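Local coordinates for protein phosphoribosylformylglycinamidine synthase 2 (PDB 3VIU) that belongs to the AIR synthase-related (PurM-like) family, carries two copies of its two-domain unit in one chain, and binds ADP and a magnesium ion, at residues T617-A622 with L630-F635; L565-E570 with V661-E666; G640-V645 with S694-T699; A444-Q449 with C470-V475; L404-A409 with S713-P718. All coordinates share one frame; numbering follows the deposited sequence.

Interaction 1 of 5, residues T617-A622 with L630-F635; sequences TAHDVA and LAEMTF. With MG (magnesium ion), chain D.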
# COMPACT_ATOMS: atom_id res chain seq x y z
N THR A 617 9.79 -24.15 2.45
CA THR A 617 10.76 -23.12 2.12
C THR A 617 10.66 -22.79 0.63
O THR A 617 10.91 -23.63 -0.24
CB THR A 617 12.20 -23.53 2.56
OG1 THR A 617 13.17 -22.82 1.79
CG2 THR A 617 12.39 -24.99 2.42
N ALA A 618 10.24 -21.56 0.35
CA ALA A 618 10.04 -21.08 -1.01
C ALA A 618 10.43 -19.61 -1.12
O ALA A 618 10.44 -18.87 -0.14
CB ALA A 618 8.57 -21.26 -1.42
N HIS A 619 10.74 -19.18 -2.34
CA HIS A 619 11.15 -17.81 -2.56
C HIS A 619 10.97 -17.56 -4.05
O HIS A 619 11.43 -18.36 -4.86
CB HIS A 619 12.63 -17.66 -2.18
CG HIS A 619 13.13 -16.25 -2.22
ND1 HIS A 619 14.36 -15.92 -2.73
CD2 HIS A 619 12.56 -15.10 -1.81
CE1 HIS A 619 14.53 -14.61 -2.64
NE2 HIS A 619 13.46 -14.09 -2.09
N ASP A 620 10.30 -16.48 -4.43
CA ASP A 620 10.14 -16.24 -5.86
C ASP A 620 11.36 -15.52 -6.42
O ASP A 620 12.11 -14.88 -5.68
CB ASP A 620 8.85 -15.47 -6.16
CG ASP A 620 8.90 -14.02 -5.75
OD1 ASP A 620 9.34 -13.74 -4.61
OD2 ASP A 620 8.49 -13.17 -6.56
N VAL A 621 11.57 -15.68 -7.73
CA VAL A 621 12.69 -15.07 -8.41
C VAL A 621 12.25 -13.75 -9.04
O VAL A 621 11.53 -13.74 -10.04
CB VAL A 621 13.24 -16.00 -9.51
CG1 VAL A 621 14.49 -15.39 -10.14
CG2 VAL A 621 13.55 -17.37 -8.92
N ALA A 622 12.68 -12.64 -8.47
CA ALA A 622 12.30 -11.33 -8.98
C ALA A 622 13.48 -10.54 -9.48
O ALA A 622 14.32 -11.07 -10.21
CB ALA A 622 11.55 -10.55 -7.90
N LEU A 630 18.73 -16.83 -5.22
CA LEU A 630 19.48 -17.90 -4.57
C LEU A 630 20.27 -17.38 -3.37
O LEU A 630 20.23 -17.97 -2.29
CB LEU A 630 20.41 -18.53 -5.60
CG LEU A 630 20.34 -20.02 -5.93
CD1 LEU A 630 18.94 -20.58 -5.81
CD2 LEU A 630 20.85 -20.19 -7.34
N ALA A 631 20.98 -16.26 -3.55
CA ALA A 631 21.77 -15.71 -2.45
C ALA A 631 20.91 -15.26 -1.26
O ALA A 631 21.30 -15.42 -0.11
CB ALA A 631 22.63 -14.55 -2.95
N GLU A 632 19.75 -14.70 -1.55
CA GLU A 632 18.85 -14.23 -0.49
C GLU A 632 18.38 -15.37 0.40
O GLU A 632 18.05 -15.15 1.56
CB GLU A 632 17.64 -13.51 -1.09
CG GLU A 632 17.98 -12.16 -1.72
CD GLU A 632 16.78 -11.46 -2.32
OE1 GLU A 632 16.65 -10.23 -2.12
OE2 GLU A 632 15.97 -12.13 -3.00
N MSE A 633 18.36 -16.58 -0.13
CA MSE A 633 17.89 -17.72 0.64
C MSE A 633 18.91 -18.27 1.62
O MSE A 633 18.56 -19.00 2.54
CB MSE A 633 17.41 -18.83 -0.30
CG MSE A 633 16.22 -18.41 -1.15
SE MSE A 633 15.73 -19.74 -2.48
CE MSE A 633 14.44 -20.78 -1.47
N THR A 634 20.17 -17.90 1.43
CA THR A 634 21.23 -18.36 2.31
C THR A 634 21.44 -17.44 3.52
O THR A 634 22.05 -17.84 4.52
CB THR A 634 22.55 -18.44 1.55
OG1 THR A 634 23.04 -17.11 1.34
CG2 THR A 634 22.35 -19.10 0.19
N PHE A 635 20.93 -16.22 3.44
CA PHE A 635 21.10 -15.24 4.52
C PHE A 635 20.40 -15.52 5.86
O PHE A 635 21.02 -15.41 6.93
CB PHE A 635 20.67 -13.85 4.05
CG PHE A 635 21.43 -13.34 2.85
CD1 PHE A 635 22.75 -13.73 2.62
CD2 PHE A 635 20.84 -12.42 1.99
CE1 PHE A 635 23.47 -13.21 1.55
CE2 PHE A 635 21.55 -11.90 0.90
CZ PHE A 635 22.87 -12.29 0.69
MG MG D . 9.85 -11.73 -3.24
O HOH W 1 9.18 -10.92 -5.48
O HOH W 2 12.02 -12.44 -4.35

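Interaction 2 of 5, residues L565-E570 with V661-E666; sequences LLIGEE and VLFTVE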
# COMPACT_ATOMS: atom_id res chain seq x y z
N LEU A 565 14.49 -27.05 -6.06
CA LEU A 565 13.88 -27.00 -7.39
C LEU A 565 13.48 -25.59 -7.82
O LEU A 565 13.44 -24.65 -7.02
CB LEU A 565 12.63 -27.88 -7.44
CG LEU A 565 12.67 -29.37 -7.15
CD1 LEU A 565 12.79 -29.62 -5.63
CD2 LEU A 565 11.39 -30.00 -7.67
N LEU A 566 13.15 -25.45 -9.11
CA LEU A 566 12.73 -24.18 -9.65
C LEU A 566 11.52 -24.38 -10.57
O LEU A 566 11.58 -25.17 -11.51
CB LEU A 566 13.89 -23.55 -10.42
CG LEU A 566 13.78 -22.17 -11.08
CD1 LEU A 566 13.35 -22.33 -12.52
CD2 LEU A 566 12.82 -21.29 -10.30
N ILE A 567 10.43 -23.68 -10.25
CA ILE A 567 9.21 -23.73 -11.06
C ILE A 567 9.44 -22.64 -12.10
O ILE A 567 9.69 -21.49 -11.74
CB ILE A 567 7.93 -23.31 -10.27
CG1 ILE A 567 7.93 -23.91 -8.86
CG2 ILE A 567 6.68 -23.74 -11.04
CD1 ILE A 567 7.70 -25.38 -8.83
N GLY A 568 9.35 -22.99 -13.38
CA GLY A 568 9.58 -22.02 -14.44
C GLY A 568 10.93 -22.26 -15.08
O GLY A 568 11.55 -23.30 -14.85
N GLU A 569 11.41 -21.31 -15.88
CA GLU A 569 12.70 -21.47 -16.54
C GLU A 569 13.81 -20.53 -16.07
O GLU A 569 13.55 -19.46 -15.50
CB GLU A 569 12.52 -21.41 -18.05
CG GLU A 569 12.10 -22.77 -18.61
CD GLU A 569 11.44 -22.71 -19.97
OE1 GLU A 569 11.05 -23.78 -20.47
OE2 GLU A 569 11.29 -21.59 -20.52
N GLU A 570 15.05 -20.96 -16.31
CA GLU A 570 16.24 -20.22 -15.89
C GLU A 570 16.48 -18.91 -16.61
O GLU A 570 17.05 -17.99 -16.04
CB GLU A 570 17.48 -21.10 -16.06
CG GLU A 570 17.32 -22.53 -15.57
CD GLU A 570 18.60 -23.33 -15.69
OE1 GLU A 570 19.35 -23.13 -16.67
OE2 GLU A 570 18.85 -24.17 -14.80
N VAL A 661 9.46 -19.60 -9.28
CA VAL A 661 9.58 -19.88 -7.85
C VAL A 661 10.54 -21.00 -7.48
O VAL A 661 10.55 -22.07 -8.09
CB VAL A 661 8.19 -20.25 -7.24
CG1 VAL A 661 8.34 -20.60 -5.76
CG2 VAL A 661 7.22 -19.10 -7.41
N LEU A 662 11.35 -20.75 -6.45
CA LEU A 662 12.31 -21.72 -5.94
C LEU A 662 11.75 -22.33 -4.66
O LEU A 662 11.12 -21.63 -3.86
CB LEU A 662 13.63 -21.03 -5.61
CG LEU A 662 14.47 -20.46 -6.75
CD1 LEU A 662 15.62 -19.61 -6.20
CD2 LEU A 662 15.00 -21.60 -7.59
N PHE A 663 11.98 -23.62 -4.44
CA PHE A 663 11.53 -24.27 -3.22
C PHE A 663 12.30 -25.56 -2.98
O PHE A 663 12.90 -26.11 -3.89
CB PHE A 663 10.02 -24.54 -3.26
CG PHE A 663 9.62 -25.69 -4.13
CD1 PHE A 663 9.26 -26.91 -3.58
CD2 PHE A 663 9.59 -25.54 -5.51
CE1 PHE A 663 8.88 -27.97 -4.39
CE2 PHE A 663 9.21 -26.60 -6.32
CZ PHE A 663 8.86 -27.82 -5.76
N THR A 664 12.29 -26.02 -1.73
CA THR A 664 13.01 -27.24 -1.40
C THR A 664 12.08 -28.30 -0.83
O THR A 664 11.06 -27.99 -0.20
CB THR A 664 14.11 -26.96 -0.37
OG1 THR A 664 13.52 -26.78 0.92
CG2 THR A 664 14.87 -25.70 -0.74
N VAL A 665 12.43 -29.56 -1.06
CA VAL A 665 11.63 -30.69 -0.58
C VAL A 665 12.57 -31.63 0.14
O VAL A 665 13.78 -31.61 -0.08
CB VAL A 665 10.98 -31.48 -1.75
CG1 VAL A 665 10.07 -30.59 -2.54
CG2 VAL A 665 12.06 -32.05 -2.66
N GLU A 666 12.02 -32.47 1.02
CA GLU A 666 12.87 -33.42 1.69
C GLU A 666 13.12 -34.51 0.65
O GLU A 666 12.22 -34.87 -0.11
CB GLU A 666 12.18 -33.98 2.94
CG GLU A 666 13.05 -34.90 3.79
CD GLU A 666 13.04 -36.35 3.30
OE1 GLU A 666 13.85 -37.16 3.80
OE2 GLU A 666 12.21 -36.68 2.42

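Interaction 3 of 5, residues G640-V645 with S694-T699; sequences GATVEV and SLTVLT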
# COMPACT_ATOMS: atom_id res chain seq x y z
N GLY A 640 24.09 -22.68 2.90
CA GLY A 640 24.36 -22.46 1.49
C GLY A 640 23.65 -23.39 0.53
O GLY A 640 22.74 -24.12 0.92
N ALA A 641 24.06 -23.37 -0.74
CA ALA A 641 23.45 -24.24 -1.75
C ALA A 641 24.44 -24.58 -2.86
O ALA A 641 25.40 -23.85 -3.10
CB ALA A 641 22.21 -23.59 -2.35
N THR A 642 24.19 -25.71 -3.52
CA THR A 642 25.02 -26.18 -4.63
C THR A 642 24.08 -26.57 -5.76
O THR A 642 23.23 -27.43 -5.60
CB THR A 642 25.87 -27.42 -4.22
OG1 THR A 642 26.72 -27.08 -3.12
CG2 THR A 642 26.72 -27.88 -5.38
N VAL A 643 24.24 -25.93 -6.91
CA VAL A 643 23.35 -26.19 -8.03
C VAL A 643 24.03 -26.10 -9.38
O VAL A 643 25.20 -25.76 -9.49
CB VAL A 643 22.20 -25.17 -8.03
CG1 VAL A 643 21.45 -25.20 -6.70
CG2 VAL A 643 22.74 -23.78 -8.30
N GLU A 644 23.27 -26.42 -10.42
CA GLU A 644 23.76 -26.33 -11.78
C GLU A 644 22.79 -25.51 -12.63
O GLU A 644 21.60 -25.77 -12.65
CB GLU A 644 23.88 -27.71 -12.42
CG GLU A 644 24.14 -27.60 -13.93
CD GLU A 644 23.74 -28.84 -14.70
OE1 GLU A 644 22.58 -29.27 -14.56
OE2 GLU A 644 24.59 -29.37 -15.44
N VAL A 645 23.32 -24.53 -13.35
CA VAL A 645 22.49 -23.74 -14.23
C VAL A 645 22.97 -24.09 -15.63
O VAL A 645 24.14 -23.89 -15.95
CB VAL A 645 22.64 -22.23 -13.95
CG1 VAL A 645 24.06 -21.78 -14.21
CG2 VAL A 645 21.68 -21.45 -14.81
N SER A 694 28.72 -21.97 1.34
CA SER A 694 28.99 -21.35 0.05
C SER A 694 27.80 -21.48 -0.87
O SER A 694 26.91 -22.30 -0.66
CB SER A 694 30.19 -22.00 -0.64
OG SER A 694 31.41 -21.62 -0.03
N LEU A 695 27.77 -20.62 -1.88
CA LEU A 695 26.76 -20.69 -2.92
C LEU A 695 27.65 -21.16 -4.07
O LEU A 695 28.62 -20.49 -4.42
CB LEU A 695 26.16 -19.32 -3.24
CG LEU A 695 25.30 -19.34 -4.50
CD1 LEU A 695 24.16 -20.33 -4.31
CD2 LEU A 695 24.76 -17.95 -4.80
N THR A 696 27.34 -22.33 -4.62
CA THR A 696 28.13 -22.90 -5.70
C THR A 696 27.24 -23.17 -6.92
O THR A 696 26.22 -23.85 -6.82
CB THR A 696 28.80 -24.21 -5.24
OG1 THR A 696 29.63 -23.94 -4.11
CG2 THR A 696 29.66 -24.81 -6.35
N VAL A 697 27.65 -22.64 -8.07
CA VAL A 697 26.86 -22.79 -9.28
C VAL A 697 27.63 -23.36 -10.46
O VAL A 697 28.56 -22.74 -10.97
CB VAL A 697 26.26 -21.43 -9.74
CG1 VAL A 697 25.36 -21.64 -10.95
CG2 VAL A 697 25.49 -20.76 -8.58
N LEU A 698 27.24 -24.56 -10.90
CA LEU A 698 27.90 -25.18 -12.03
C LEU A 698 27.23 -24.67 -13.30
O LEU A 698 26.00 -24.67 -13.41
CB LEU A 698 27.80 -26.71 -11.95
CG LEU A 698 28.38 -27.48 -13.15
CD1 LEU A 698 29.86 -27.21 -13.31
CD2 LEU A 698 28.15 -28.96 -12.96
N THR A 699 28.04 -24.21 -14.24
CA THR A 699 27.55 -23.72 -15.53
C THR A 699 28.31 -24.53 -16.58
O THR A 699 29.32 -25.16 -16.27
CB THR A 699 27.89 -22.23 -15.77
OG1 THR A 699 29.31 -22.07 -15.84
CG2 THR A 699 27.34 -21.36 -14.66

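Interaction 4 of 5, residues A444-Q449 with C470-V475; sequences AAKVDQ and CRNVSV. With MG (magnesium ion), chain D.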
# COMPACT_ATOMS: atom_id res chain seq x y z
N ALA A 444 -1.34 -13.01 5.68
CA ALA A 444 -0.14 -12.62 4.94
C ALA A 444 -0.39 -11.32 4.17
O ALA A 444 -1.49 -11.08 3.66
CB ALA A 444 0.27 -13.72 3.98
N ALA A 445 0.65 -10.49 4.07
CA ALA A 445 0.54 -9.21 3.38
C ALA A 445 1.83 -8.77 2.71
O ALA A 445 2.93 -9.04 3.20
CB ALA A 445 0.09 -8.14 4.37
N LYS A 446 1.69 -8.09 1.59
CA LYS A 446 2.84 -7.59 0.86
C LYS A 446 2.40 -6.46 -0.07
O LYS A 446 1.25 -6.41 -0.50
CB LYS A 446 3.46 -8.73 0.04
CG LYS A 446 4.98 -8.71 -0.04
CD LYS A 446 5.49 -7.60 -0.92
CE LYS A 446 7.00 -7.61 -0.99
NZ LYS A 446 7.59 -7.39 0.36
N VAL A 447 3.31 -5.53 -0.34
CA VAL A 447 3.03 -4.42 -1.24
C VAL A 447 4.17 -4.39 -2.25
O VAL A 447 5.33 -4.50 -1.87
CB VAL A 447 2.96 -3.08 -0.47
CG1 VAL A 447 4.19 -2.90 0.40
CG2 VAL A 447 2.84 -1.94 -1.44
N ASP A 448 3.85 -4.26 -3.54
CA ASP A 448 4.89 -4.24 -4.57
C ASP A 448 4.61 -3.31 -5.74
O ASP A 448 3.48 -2.89 -5.97
CB ASP A 448 5.10 -5.62 -5.20
CG ASP A 448 5.76 -6.62 -4.28
OD1 ASP A 448 5.06 -7.56 -3.85
OD2 ASP A 448 6.99 -6.48 -4.00
N GLN A 449 5.67 -3.04 -6.49
CA GLN A 449 5.68 -2.27 -7.73
C GLN A 449 7.13 -2.02 -8.10
O GLN A 449 7.98 -1.75 -7.24
CB GLN A 449 4.87 -0.97 -7.65
CG GLN A 449 5.59 0.27 -7.22
CD GLN A 449 6.48 0.89 -8.29
OE1 GLN A 449 6.06 1.14 -9.43
NE2 GLN A 449 7.72 1.17 -7.91
N CYS A 470 0.70 -10.87 -5.26
CA CYS A 470 -0.03 -12.12 -5.07
C CYS A 470 0.93 -13.31 -4.99
O CYS A 470 0.69 -14.25 -4.23
CB CYS A 470 -1.01 -12.34 -6.22
SG CYS A 470 -2.40 -11.21 -6.19
N ARG A 471 2.01 -13.26 -5.77
CA ARG A 471 3.00 -14.32 -5.77
C ARG A 471 3.68 -14.40 -4.41
O ARG A 471 3.88 -15.49 -3.86
CB ARG A 471 4.06 -14.09 -6.86
CG ARG A 471 4.98 -15.29 -7.10
CD ARG A 471 6.09 -14.95 -8.07
NE ARG A 471 5.57 -14.29 -9.27
CZ ARG A 471 5.96 -13.09 -9.69
NH1 ARG A 471 5.42 -12.58 -10.79
NH2 ARG A 471 6.88 -12.40 -9.02
N ASN A 472 4.01 -13.24 -3.85
CA ASN A 472 4.68 -13.20 -2.55
C ASN A 472 3.85 -13.79 -1.43
O ASN A 472 4.40 -14.42 -0.52
CB ASN A 472 5.07 -11.77 -2.21
CG ASN A 472 6.29 -11.31 -2.98
OD1 ASN A 472 7.29 -12.03 -3.03
ND2 ASN A 472 6.22 -10.13 -3.58
N VAL A 473 2.54 -13.59 -1.49
CA VAL A 473 1.64 -14.12 -0.48
C VAL A 473 1.48 -15.62 -0.71
O VAL A 473 1.48 -16.41 0.23
CB VAL A 473 0.26 -13.43 -0.54
CG1 VAL A 473 -0.79 -14.25 0.19
CG2 VAL A 473 0.37 -12.05 0.08
N SER A 474 1.37 -16.02 -1.98
CA SER A 474 1.23 -17.42 -2.33
C SER A 474 2.46 -18.20 -1.91
O SER A 474 2.37 -19.36 -1.51
CB SER A 474 1.05 -17.58 -3.84
OG SER A 474 -0.13 -16.94 -4.27
N VAL A 475 3.61 -17.55 -2.02
CA VAL A 475 4.89 -18.14 -1.69
C VAL A 475 5.05 -18.51 -0.21
O VAL A 475 5.84 -19.40 0.12
CB VAL A 475 6.03 -17.21 -2.15
CG1 VAL A 475 7.32 -17.53 -1.44
CG2 VAL A 475 6.21 -17.36 -3.65
MG MG D . 9.85 -11.73 -3.24
O HOH W 1 9.18 -10.92 -5.48
O HOH W 2 12.02 -12.44 -4.35

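Interaction 5 of 5, residues L404-A409 with S713-P718; sequences LASREA and SAWKAP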
# COMPACT_ATOMS: atom_id res chain seq x y z
N LEU A 404 18.60 -3.45 -3.87
CA LEU A 404 18.56 -4.89 -3.64
C LEU A 404 19.13 -5.34 -2.29
O LEU A 404 18.88 -6.45 -1.84
CB LEU A 404 19.31 -5.60 -4.76
CG LEU A 404 18.87 -5.16 -6.16
CD1 LEU A 404 19.82 -5.70 -7.23
CD2 LEU A 404 17.44 -5.63 -6.39
N ALA A 405 19.89 -4.46 -1.64
CA ALA A 405 20.50 -4.76 -0.35
C ALA A 405 19.50 -4.86 0.80
O ALA A 405 18.34 -4.49 0.68
CB ALA A 405 21.54 -3.69 -0.03
N SER A 406 19.96 -5.38 1.93
CA SER A 406 19.12 -5.56 3.11
C SER A 406 18.48 -4.27 3.63
O SER A 406 19.14 -3.24 3.72
CB SER A 406 19.96 -6.19 4.23
OG SER A 406 19.21 -6.31 5.42
N ARG A 407 17.18 -4.32 3.94
CA ARG A 407 16.47 -3.16 4.48
C ARG A 407 16.52 -3.30 6.01
O ARG A 407 15.78 -2.63 6.73
CB ARG A 407 14.98 -3.12 4.07
CG ARG A 407 14.59 -3.78 2.76
CD ARG A 407 14.61 -2.85 1.56
NE ARG A 407 15.92 -2.87 0.93
CZ ARG A 407 16.20 -2.31 -0.24
NH1 ARG A 407 15.27 -1.65 -0.92
NH2 ARG A 407 17.43 -2.40 -0.71
N GLU A 408 17.38 -4.20 6.48
CA GLU A 408 17.55 -4.49 7.90
C GLU A 408 17.67 -3.25 8.80
O GLU A 408 17.03 -3.17 9.86
CB GLU A 408 18.78 -5.38 8.05
CG GLU A 408 18.78 -6.34 9.22
CD GLU A 408 19.72 -7.53 8.99
OE1 GLU A 408 20.87 -7.32 8.52
OE2 GLU A 408 19.31 -8.68 9.28
N ALA A 409 18.48 -2.27 8.39
CA ALA A 409 18.66 -1.07 9.19
C ALA A 409 17.37 -0.26 9.32
O ALA A 409 17.24 0.58 10.22
CB ALA A 409 19.77 -0.20 8.59
N SER A 713 28.12 -9.79 3.58
CA SER A 713 28.64 -8.44 3.85
C SER A 713 28.29 -7.47 2.74
O SER A 713 27.97 -6.31 3.00
CB SER A 713 30.16 -8.47 4.07
OG SER A 713 30.84 -8.91 2.92
N ALA A 714 28.34 -7.94 1.50
CA ALA A 714 28.02 -7.09 0.36
C ALA A 714 26.56 -6.62 0.42
O ALA A 714 26.25 -5.48 0.12
CB ALA A 714 28.29 -7.84 -0.94
N TRP A 715 25.68 -7.53 0.83
CA TRP A 715 24.25 -7.28 0.93
C TRP A 715 23.83 -6.46 2.15
O TRP A 715 22.88 -5.69 2.08
CB TRP A 715 23.53 -8.63 0.97
CG TRP A 715 22.03 -8.57 1.09
CD1 TRP A 715 21.14 -8.21 0.12
CD2 TRP A 715 21.25 -8.99 2.22
NE1 TRP A 715 19.85 -8.39 0.56
CE2 TRP A 715 19.89 -8.87 1.85
CE3 TRP A 715 21.56 -9.45 3.50
CZ2 TRP A 715 18.84 -9.21 2.72
CZ3 TRP A 715 20.52 -9.79 4.37
CH2 TRP A 715 19.18 -9.67 3.97
N LYS A 716 24.54 -6.63 3.26
CA LYS A 716 24.21 -5.96 4.51
C LYS A 716 24.61 -4.49 4.66
O LYS A 716 23.87 -3.71 5.25
CB LYS A 716 24.81 -6.75 5.68
CG LYS A 716 23.99 -6.68 6.97
CD LYS A 716 24.02 -5.29 7.63
CE LYS A 716 22.62 -4.79 8.02
NZ LYS A 716 21.83 -4.27 6.85
N ALA A 717 25.76 -4.11 4.10
CA ALA A 717 26.27 -2.74 4.23
C ALA A 717 25.59 -1.54 3.57
O ALA A 717 25.39 -0.51 4.22
CB ALA A 717 27.75 -2.73 3.85
N PRO A 718 25.23 -1.63 2.28
CA PRO A 718 24.58 -0.55 1.52
C PRO A 718 23.58 0.38 2.21
O PRO A 718 23.88 1.55 2.43
CB PRO A 718 23.96 -1.29 0.34
CG PRO A 718 24.98 -2.34 0.07
CD PRO A 718 25.28 -2.86 1.47
O HOH W 3 19.86 -2.44 6.15
O HOH W 4 21.82 -2.71 3.37

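Interaction 1 of 5, residues T617-A622 with L630-F635
His619 meets Met633 (a selenomethionine) and Glu632 where an edge strand of a mixed beta-sheet, 618-620, packs against helix 625-634, the helix that follows it in the C-terminal AIR synthase-related domain. The two run roughly antiparallel, their local axes 143° apart.

The packing is mostly apolar. His619 has CG anti to its own N (chi1 -173°), which carries the imidazole across to the helix, and it slides past Met633 in the reverse direction. Met633 CG reaches ND1 of His619 at 3.5 Å, while its selenium stands at the ring edge, 5.0 Å from the centroid. The chain then bends, and Met633 CE touches CB of His619 at 3.7 Å before ending near Thr617. A long, unbranched side chain suits this place, since it can follow both the ring and the backbone beside it. Glu632 crosses the ring at about a right angle, with its CB 3.6 Å from His619 CE1.

The polar interactions involve the ring nitrogen ND1 and the neighbouring Asp620. His619 ND1 gives a weak hydrogen bond to Ala629 O, just before the helical segment. Asp620 binds magnesium through OD1 at 2.5 Å, together with Asn472 and Asp430, and its OD2 forms a salt bridge with Arg471. Two waters also bind the ion: water 1 donates to Asp620 OD2 at 2.6 Å, and water 2 to the backbone O of Asp620 at 2.8 Å.

Interaction 2 of 5, residues L565-E570 with V661-E666
Leu565 and Ile567 pair with Phe663 and Val661 in an antiparallel ladder that joins two inner strands of the C-terminal domain's mixed sheet. Both are hydrogen-bonded pairs, and each uses its N-H and C=O completely. Leu565 N donates to Phe663 O at 2.8 Å, and Phe663 N returns a bond to Leu565 O at 3.1 Å. At the next hydrogen-bonded pair, Ile567 N reaches Val661 O at 2.7 Å with an almost straight bond (177°), answered by Val661 N to Ile567 O at 3.1 Å.

Between them lies the non-hydrogen-bonded pair Leu566-Leu662, whose backbone groups turn outward: Leu566 bonds to Arg685 on one flank and Leu662 to His619 on the other. Some carbonyls gain a second, weaker contact, as where Leu662 CA comes within 3.3 Å of Leu565 O. Of the polar side chains, Thr664 is satisfied through OG1 by Glu562, and Glu570 forms a salt bridge with Arg685.

Leu565, Ile567, Val661 and Phe663 lie on the buried face covered by helices 596-611 and 670-679, which suits apolar residues: Leu565 packs against the second, Val661 and Phe663 against the first, Ile567 against both. Phe663 takes a chi1 of 75°, with CG lodged between its N and carbonyl carbon; this leans the ring across to the neighbouring strand, where CE2 lies 3.8 Å from Leu565 CB. On the opposite face Leu566 CD2 meets Leu662 CD2 at 3.5 Å, under helix 625-634.

With the backbone polarity paired off within the sheet, the side chains that meet across the ladder are hydrocarbon, so both faces can probably be buried beneath helices at little electrostatic cost.

Interaction 3 of 5, residues G640-V645 with S694-T699
Five backbone hydrogen bonds stitch Ala641, Val643 and Val645 to Ser694, Thr696 and Leu698. Leu698 N to Val643 O, at 2.8 Å, is nearly straight (174°), and Val645 N reaches Leu698 O at 2.7 Å. Thr696 is gripped twice: its N donates to Ala641 O, and its O accepts from Val643 N, each at 2.9 Å. The bond from Ala641 N to Ser694 O is more bent, at 142°. Beside it, Gly640 has no side chain, so its CA can settle 3.3 Å from the same Ser694 oxygen.

This is the one parallel pair in the mixed seven-stranded sheet of the C-terminal domain. Strand 684-690 borders 641-644 on its far flank, and the edge strand 702-707 lies beyond 694-699.

Side chains alternate between two faces. Thr642, Glu644, Thr696 and Leu698 share the more exposed one, where Thr696 OG1 bonds to Glu705 and beta-branched residues suit the extended backbone. Thr642 and Thr696 lie side by side there. The other face is apolar and buried: Ala641 is small enough to sit beside Leu695, and Val643 CG2 meets Val697 CG2 at 4.1 Å, both valines pointing the same way. At the end of the ladder, Val645 has CG1 between its N and carbonyl carbon (chi1 62°), which turns that methyl toward Val697 CG1 at 3.5 Å. CG2 of the neighbouring Thr699 lies alongside the same methyl, while its OG1 is bonded to Gly702 O and Gly701 N.

Interaction 4 of 5, residues A444-Q449 with C470-V475
Asn472 reaches from helix 458-475 to Asp448 and Lys446 of strand 441-448, within an N-terminal AIR synthase-related domain, and its conformation decides the contact. CG stands beside its own backbone N (chi1 -76°), lifting the amide off the helix between the strand and the magnesium ion. Asn472 OD1 then faces the metal at 2.6 Å, while Asn472 ND2 faces Asp448 OD1 at 2.8 Å.

That hydrogen bond is somewhat bent, with an N-H...O angle of 130°. It arrives on the syn side of the carboxylate oxygen but 31° out of the carboxylate plane, although Asp448 OD1 lies close to the amide plane of Asn472. Asp448 likewise keeps CG beside its N, so that the acid leans toward the helix.

Lys446 approaches by its hydrocarbon part. Bent at both its second and fourth torsions, the chain runs obliquely along the amide, with Lys446 CG 3.8 Å from Asn472 CB and Lys446 CE 3.7 Å from Asn472 ND2. A long methylene chain suits this place because it flanks the amide while letting the ammonium pass beyond it. Earlier in the strand, packing is apolar: Ala444 CB touches Val473 CG1 at 4.0 Å, the small alanine allowing strand and helix to come close.

Asp430 and Asp620 complete the protein ligands of the ion. Asp448 is thus a second-shell residue: by holding Asn472 ND2 it probably helps fix which end of the amide turns to the magnesium, and its negative charge would probably make Asn472 OD1 a better donor to the metal.

Interaction 5 of 5, residues L404-A409 with S713-P718
Leu404 meets Trp715 where a loop packs on the C-terminal helix 708-723; an ST turn at Ser406 leads this loop into the short helix 408-411, with Arg407 at the N-cap position. The O of Leu404 lies near the plane of the indole, at its edge, and takes a weak hydrogen bond from Trp715 NE1 at 3.2 Å.

Ala405 follows with its methyl 3.4 Å from Pro718 CB, a small group fitting where the helix is kinked.

Ser406 makes the central contact. Its N donates to Trp715 O at 2.9 Å, and its CB sits almost squarely over the six-membered ring, 3.4 Å from the centroid, in a CH-pi contact. Trp715 has CG anti to its N (chi1 179°), which brings the flat indole beneath the loop; the same side chain also stacks with Phe635. A serine suits this place because its slim CB can approach the ring closely, while OG accepts from Glu408 N to make the turn, though the position of OG is less certain.

Arg407 curls back within the loop and grips Ala405 O side-on with both NE (2.9 Å) and NH2 (2.7 Å).

Glu408, on the first turn, crosses Lys716 at about a right angle and forms a long salt bridge with it. At Ala409 a water closes the junction: it donates to Ser406 O at 2.7 Å and accepts from Ala409 N and, at 2.8 Å, from Lys716 NZ.

Interactions 1, 2 and 3 belong to one sheet, with helix 625-634 of interaction 1 packed on it. Strands 618-620 and 661-665 are neighbours, so interactions 1 and 2 are joined by backbone hydrogen bonds, and Leu630 packs against residues of both interaction 2 and interaction 3. The touching residues of interaction 2 are all buried, and its side-chain contacts across the ladder are apolar, whereas interaction 3, farther from the chain's centre, has one face partly exposed and carrying polar groups. Interactions 1 and 4 come from different domains but meet at the magnesium ion and its two waters, where carboxylate, amide and guanidinium groups replace hydrocarbon. Interaction 5 is partly buried, relies on indole, water and charge, and joins interaction 1 through Phe635 and Trp715.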